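Local coordinates for amidohydrolase 3 domain-containing protein (Pyrococcus horikoshii, PDB 3IGH) that is of unknown function but probably hydrolyses carbon-nitrogen bonds other than peptide bonds, as a metal-dependent enzyme of the amidohydrolase family, at residues L263-S268 with L321-D326; L275-Y280 with L342-Q347. One frame throughout, in Å; residues are numbered along the deposited sequence. Where two conformers were deposited one is given.

The four segments alternate along the chain, in the order 263-268, 275-280, 321-326, 342-347. The centres of the two contacts lie about 11 Å apart on the same side of the chain's centre. Contact 1 sets the residue just past strand 256-264 against helix 318-331; contact 2 sets the loop that follows this strand against the chain leading into helix 345-354. Direct links join them: D266 OD2 lies 2.8 Å from L275 N, and L321 CD2 packs 3.6 Å from V343 CG2. Helix 318-331 is shared, giving V323 and A324 to contact 1 and D318 and D322 as partners of R344 in contact 2, within a TIM-barrel-type fold.

Contact 1 of 2, residues L263-S268 with L321-D326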
loop_
_atom_site.group_PDB
_atom_site.type_symbol
_atom_site.label_atom_id
_atom_site.label_comp_id
_atom_site.label_asym_id
_atom_site.label_seq_id
_atom_site.Cartn_x
_atom_site.Cartn_y
_atom_site.Cartn_z
ATOM N N LEU A 263 -7.561 15.073 -13.015
ATOM C CA LEU A 263 -7.925 15.460 -14.385
ATOM C C LEU A 263 -8.163 16.967 -14.509
ATOM O O LEU A 263 -8.416 17.651 -13.514
ATOM C CB LEU A 263 -9.214 14.741 -14.815
ATOM C CG LEU A 263 -9.205 13.211 -14.692
ATOM C CD1 LEU A 263 -10.581 12.655 -14.966
ATOM C CD2 LEU A 263 -8.181 12.647 -15.636
ATOM N N PHE A 264 -8.144 17.453 -15.749
ATOM C CA PHE A 264 -8.314 18.878 -16.064
ATOM C C PHE A 264 -9.414 19.056 -17.100
ATOM O O PHE A 264 -9.475 18.313 -18.075
ATOM C CB PHE A 264 -7.017 19.442 -16.651
ATOM C CG PHE A 264 -5.869 19.455 -15.688
ATOM C CD1 PHE A 264 -5.607 20.591 -14.918
ATOM C CD2 PHE A 264 -5.043 18.341 -15.549
ATOM C CE1 PHE A 264 -4.541 20.613 -14.021
ATOM C CE2 PHE A 264 -3.979 18.349 -14.644
ATOM C CZ PHE A 264 -3.726 19.489 -13.884
ATOM N N THR A 265 -10.289 20.026 -16.881
ATOM C CA THR A 265 -11.206 20.466 -17.930
ATOM C C THR A 265 -10.675 21.708 -18.642
ATOM O O THR A 265 -10.763 21.789 -19.861
ATOM C CB THR A 265 -12.613 20.779 -17.408
ATOM O OG1 THR A 265 -12.527 21.698 -16.310
ATOM C CG2 THR A 265 -13.316 19.509 -16.964
ATOM N N ASP A 266 -10.139 22.673 -17.883
ATOM C CA ASP A 266 -9.734 23.962 -18.459
ATOM C C ASP A 266 -8.421 24.528 -17.910
ATOM O O ASP A 266 -7.701 23.854 -17.172
ATOM C CB ASP A 266 -10.874 24.997 -18.365
ATOM C CG ASP A 266 -11.170 25.452 -16.936
ATOM O OD1 ASP A 266 -10.737 24.808 -15.959
ATOM O OD2 ASP A 266 -11.901 26.455 -16.787
ATOM N N GLY A 267 -8.100 25.760 -18.297
ATOM C CA GLY A 267 -6.893 26.414 -17.803
ATOM C C GLY A 267 -7.232 27.353 -16.664
ATOM O O GLY A 267 -8.030 27.016 -15.780
ATOM N N SER A 268 -6.672 28.557 -16.716
ATOM C CA SER A 268 -6.819 29.513 -15.620
ATOM C C SER A 268 -7.366 30.857 -16.096
ATOM O O SER A 268 -7.261 31.197 -17.273
ATOM C CB SER A 268 -5.465 29.712 -14.928
ATOM O OG SER A 268 -4.509 30.263 -15.828
ATOM N N LEU A 321 -16.920 23.848 -15.348
ATOM C CA LEU A 321 -17.678 23.232 -14.276
ATOM C C LEU A 321 -18.852 22.397 -14.801
ATOM O O LEU A 321 -19.102 21.301 -14.280
ATOM C CB LEU A 321 -18.161 24.282 -13.272
ATOM C CG LEU A 321 -18.959 23.749 -12.077
ATOM C CD1 LEU A 321 -18.150 22.730 -11.266
ATOM C CD2 LEU A 321 -19.398 24.891 -11.197
ATOM N N ASP A 322 -19.554 22.908 -15.820
ATOM C CA ASP A 322 -20.610 22.134 -16.501
ATOM C C ASP A 322 -20.051 20.809 -17.011
ATOM O O ASP A 322 -20.662 19.762 -16.807
ATOM C CB ASP A 322 -21.218 22.904 -17.686
ATOM C CG ASP A 322 -22.107 24.064 -17.264
ATOM O OD1 ASP A 322 -22.815 23.955 -16.246
ATOM O OD2 ASP A 322 -22.116 25.090 -17.983
ATOM N N VAL A 323 -18.890 20.877 -17.663
ATOM C CA VAL A 323 -18.199 19.715 -18.207
ATOM C C VAL A 323 -17.834 18.730 -17.090
ATOM O O VAL A 323 -18.104 17.536 -17.209
ATOM C CB VAL A 323 -16.939 20.132 -19.015
ATOM C CG1 VAL A 323 -16.117 18.917 -19.456
ATOM C CG2 VAL A 323 -17.334 20.978 -20.223
ATOM N N ALA A 324 -17.247 19.237 -16.004
ATOM C CA ALA A 324 -16.895 18.395 -14.851
ATOM C C ALA A 324 -18.123 17.742 -14.248
ATOM O O ALA A 324 -18.104 16.541 -13.936
ATOM C CB ALA A 324 -16.137 19.200 -13.777
ATOM N N LEU A 325 -19.197 18.518 -14.100
ATOM C CA LEU A 325 -20.426 17.981 -13.532
ATOM C C LEU A 325 -21.071 16.935 -14.468
ATOM O O LEU A 325 -21.633 15.952 -13.989
ATOM C CB LEU A 325 -21.408 19.102 -13.154
ATOM C CG LEU A 325 -20.988 20.057 -12.014
ATOM C CD1 LEU A 325 -21.967 21.213 -11.872
ATOM C CD2 LEU A 325 -20.842 19.338 -10.684
ATOM N N ASP A 326 -20.936 17.133 -15.782
ATOM C CA ASP A 326 -21.394 16.157 -16.789
ATOM C C ASP A 326 -20.686 14.808 -16.620
ATOM O O ASP A 326 -21.327 13.754 -16.685
ATOM C CB ASP A 326 -21.164 16.680 -18.216
ATOM C CG ASP A 326 -22.194 17.724 -18.651
ATOM O OD1 ASP A 326 -23.174 17.964 -17.925
ATOM O OD2 ASP A 326 -22.010 18.318 -19.733
#
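T265 meets helix 318-331 through its methyl group: CG2 lies 3.8 Å from V323 CG1 and 4.1 Å from the backbone N of A324. A324 CB stands slightly farther off, 4.3 Å from the same T265 CG2. One methyl thus reaches two successive helix residues, and T265 supplies more than half of the 108 Å² buried between the segments. The T265 and V323 side chains run past each other in opposite directions. On the helix side, a chi1 of 173° puts V323 CG1 anti to its backbone N, and it is this branch that meets T265 CG2.

The two branches of T265 divide the work. With chi1 at 53°, OG1 sits between the backbone N and the carbonyl carbon while CG2 is left for the helix. OG1 is hydrogen-bonded to the carbonyl oxygen of H314, so this buried hydroxyl is satisfied by the neighbouring strand 310-315, and the contact with the helix itself remains apolar. No hydrogen bond crosses between the segments.

Farther out, the T265 backbone is bonded to H314 and V291, and D266 OD1 and OD2 accept from the backbone N of I316 and of G317, holding the chain just before the helix. On the helix, V323 also touches L290 and R294, while D326 bridges R294 and R350. Helix 318-331 follows strand 310-315 and packs V323 and A324 against the residue just after the adjacent parallel strand 256-264, a strand-helix arrangement expected of the TIM-barrel fold of amidohydrolases.

Contact 2 of 2, residues L275-Y280 with L342-Q347; sequences LLSKPY and LVRDDQ. With SO4 (sulfate ion), chain G.
D346 OD1 is held by two nitrogens of R344, the arginine that faces S277 across the contact: NH1 lies 2.9 Å from OD1, and NE also donates to it. R344 NE reaches OD2 as well, at 3.1 Å and with a straighter N-H...O angle (161°), so the carboxylate is gripped side-on through its syn lone pairs, near the guanidinium plane. One face of that plane is covered by Q347, whose CD stands 3.6 Å above its centre. A bend at chi3 (-57°) turns the R344 chain back towards D346. Q347 OE1 meanwhile accepts from R344 N at 2.9 Å, in the carbonyl plane and almost straight (172°), which, with the bond from Q347 NE2 to the carbonyl oxygen of D318, helps to hold the amide over the guanidinium.

NH2 makes salt bridges with D318 and D322, and S277 OG, 4.1 Å from this R344 NH2, is hydrogen-bonded in the conformer given here to D318 rather than to the arginine. Replacing R344 by a leucine would probably leave the carboxylates of D318, D322 and D346 without their common positive mate and set D346 free to turn.

The apolar half of the contact is a methyl-to-methyl touch, L276 CD2 to L342 CD1 at 3.6 Å, the two leucines crossing obliquely. The other methyl, L276 CD1, lies 3.5 Å above the centre of the Y280 ring plane. A sulfate, probably from the crystallisation liquor, receives a bond from D345 N to O1 (2.9 Å) and one from W382 NE1.

In the fold, loop 275-280 follows strand 256-264, and segment 342-347 leads into helix 345-354. Helix 318-331 contributes D318 and D322 to the charged half, while V375 of helix 371-375 packs on L342 at the apolar half.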
loop_
_atom_site.group_PDB
_atom_site.type_symbol
_atom_site.label_atom_id
_atom_site.label_comp_id
_atom_site.label_asym_id
_atom_site.label_seq_id
_atom_site.Cartn_x
_atom_site.Cartn_y
_atom_site.Cartn_z
ATOM N N LEU A 275 -12.460 28.042 -19.015
ATOM C CA LEU A 275 -13.555 27.941 -19.986
ATOM C C LEU A 275 -14.853 28.548 -19.474
ATOM O O LEU A 275 -15.476 28.027 -18.549
ATOM C CB LEU A 275 -13.768 26.474 -20.399
ATOM C CG LEU A 275 -14.774 26.207 -21.526
ATOM C CD1 LEU A 275 -14.280 26.798 -22.848
ATOM C CD2 LEU A 275 -14.992 24.705 -21.657
ATOM N N LEU A 276 -15.267 29.638 -20.112
ATOM C CA LEU A 276 -16.437 30.409 -19.701
ATOM C C LEU A 276 -17.624 30.164 -20.647
ATOM O O LEU A 276 -17.418 29.756 -21.787
ATOM C CB LEU A 276 -16.089 31.909 -19.703
ATOM C CG LEU A 276 -14.829 32.400 -18.975
ATOM C CD1 LEU A 276 -14.746 33.923 -18.961
ATOM C CD2 LEU A 276 -14.797 31.868 -17.561
ATOM N N SER A 277 -18.847 30.418 -20.177
ATOM C CA SER A 277 -20.032 30.288 -21.030
ATOM C C SER A 277 -20.259 31.511 -21.938
ATOM O O SER A 277 -21.020 31.437 -22.908
ATOM C CB SER A 277 -21.282 29.975 -20.201
ATOM O OG SER A 277 -21.438 30.888 -19.132
ATOM N N LYS A 278 -19.595 32.626 -21.624
ATOM C CA LYS A 278 -19.621 33.850 -22.446
ATOM C C LYS A 278 -18.193 34.378 -22.524
ATOM O O LYS A 278 -17.392 34.075 -21.637
ATOM C CB LYS A 278 -20.553 34.895 -21.836
ATOM C CG LYS A 278 -22.020 34.662 -22.132
ATOM C CD LYS A 278 -22.886 35.714 -21.460
ATOM C CE LYS A 278 -24.366 35.381 -21.583
ATOM N NZ LYS A 278 -25.199 36.258 -20.709
ATOM N N PRO A 279 -17.844 35.140 -23.586
ATOM C CA PRO A 279 -16.452 35.599 -23.700
ATOM C C PRO A 279 -15.919 36.401 -22.502
ATOM O O PRO A 279 -16.704 36.905 -21.695
ATOM C CB PRO A 279 -16.468 36.456 -24.971
ATOM C CG PRO A 279 -17.597 35.879 -25.780
ATOM C CD PRO A 279 -18.646 35.571 -24.749
ATOM N N TYR A 280 -14.594 36.459 -22.382
ATOM C CA TYR A 280 -13.923 37.245 -21.340
ATOM C C TYR A 280 -14.282 38.718 -21.469
ATOM O O TYR A 280 -14.438 39.231 -22.580
ATOM C CB TYR A 280 -12.407 37.061 -21.427
ATOM C CG TYR A 280 -11.934 35.805 -20.727
ATOM C CD1 TYR A 280 -12.014 34.558 -21.353
ATOM C CD2 TYR A 280 -11.430 35.861 -19.430
ATOM C CE1 TYR A 280 -11.587 33.396 -20.706
ATOM C CE2 TYR A 280 -10.998 34.705 -18.768
ATOM C CZ TYR A 280 -11.089 33.480 -19.417
ATOM O OH TYR A 280 -10.674 32.345 -18.777
ATOM N N LEU A 342 -15.578 29.884 -10.543
ATOM C CA LEU A 342 -16.751 30.564 -11.076
ATOM C C LEU A 342 -17.917 29.582 -11.094
ATOM O O LEU A 342 -17.910 28.627 -11.877
ATOM C CB LEU A 342 -16.481 31.024 -12.503
ATOM C CG LEU A 342 -15.888 32.394 -12.809
ATOM C CD1 LEU A 342 -16.044 32.649 -14.284
ATOM C CD2 LEU A 342 -16.618 33.462 -12.052
ATOM N N VAL A 343 -18.890 29.802 -10.216
ATOM C CA VAL A 343 -20.070 28.943 -10.107
ATOM C C VAL A 343 -21.325 29.807 -10.247
ATOM O O VAL A 343 -21.523 30.728 -9.461
ATOM C CB VAL A 343 -20.116 28.206 -8.741
ATOM C CG1 VAL A 343 -21.383 27.364 -8.615
ATOM C CG2 VAL A 343 -18.866 27.337 -8.543
ATOM N N ARG A 344 -22.160 29.505 -11.242
ATOM C CA ARG A 344 -23.419 30.238 -11.472
ATOM C C ARG A 344 -24.474 29.825 -10.450
ATOM O O ARG A 344 -24.372 28.743 -9.879
ATOM C CB ARG A 344 -23.954 29.950 -12.875
ATOM C CG ARG A 344 -22.980 30.172 -14.012
ATOM C CD ARG A 344 -23.677 30.033 -15.376
ATOM N NE ARG A 344 -24.323 28.729 -15.519
ATOM C CZ ARG A 344 -23.797 27.687 -16.161
ATOM N NH1 ARG A 344 -24.466 26.549 -16.209
ATOM N NH2 ARG A 344 -22.607 27.770 -16.752
ATOM N N ASP A 345 -25.497 30.661 -10.242
ATOM C CA ASP A 345 -26.596 30.337 -9.312
ATOM C C ASP A 345 -27.268 29.003 -9.647
ATOM O O ASP A 345 -27.625 28.246 -8.743
ATOM C CB ASP A 345 -27.667 31.446 -9.266
ATOM C CG ASP A 345 -27.159 32.760 -8.669
ATOM O OD1 ASP A 345 -27.996 33.675 -8.488
ATOM O OD2 ASP A 345 -25.944 32.900 -8.389
ATOM N N ASP A 346 -27.415 28.712 -10.942
ATOM C CA ASP A 346 -28.031 27.458 -11.404
ATOM C C ASP A 346 -27.172 26.212 -11.140
ATOM O O ASP A 346 -27.692 25.101 -10.991
ATOM C CB ASP A 346 -28.418 27.554 -12.887
ATOM C CG ASP A 346 -27.239 27.899 -13.789
ATOM O OD1 ASP A 346 -26.449 26.990 -14.128
ATOM O OD2 ASP A 346 -27.123 29.074 -14.189
ATOM N N GLN A 347 -25.858 26.408 -11.071
ATOM C CA GLN A 347 -24.923 25.310 -10.840
ATOM C C GLN A 347 -24.857 24.873 -9.376
ATOM O O GLN A 347 -24.403 23.767 -9.081
ATOM C CB GLN A 347 -23.532 25.691 -11.341
ATOM C CG GLN A 347 -23.416 25.711 -12.852
ATOM C CD GLN A 347 -22.078 26.199 -13.316
ATOM O OE1 GLN A 347 -21.557 27.188 -12.806
ATOM N NE2 GLN A 347 -21.504 25.514 -14.295
HETATM S S SO4 G . -27.096 32.992 -12.660
HETATM O O1 SO4 G . -26.025 33.167 -11.687
HETATM O O2 SO4 G . -26.586 33.259 -14.002
HETATM O O3 SO4 G . -27.591 31.614 -12.627
HETATM O O4 SO4 G . -28.174 33.923 -12.337
#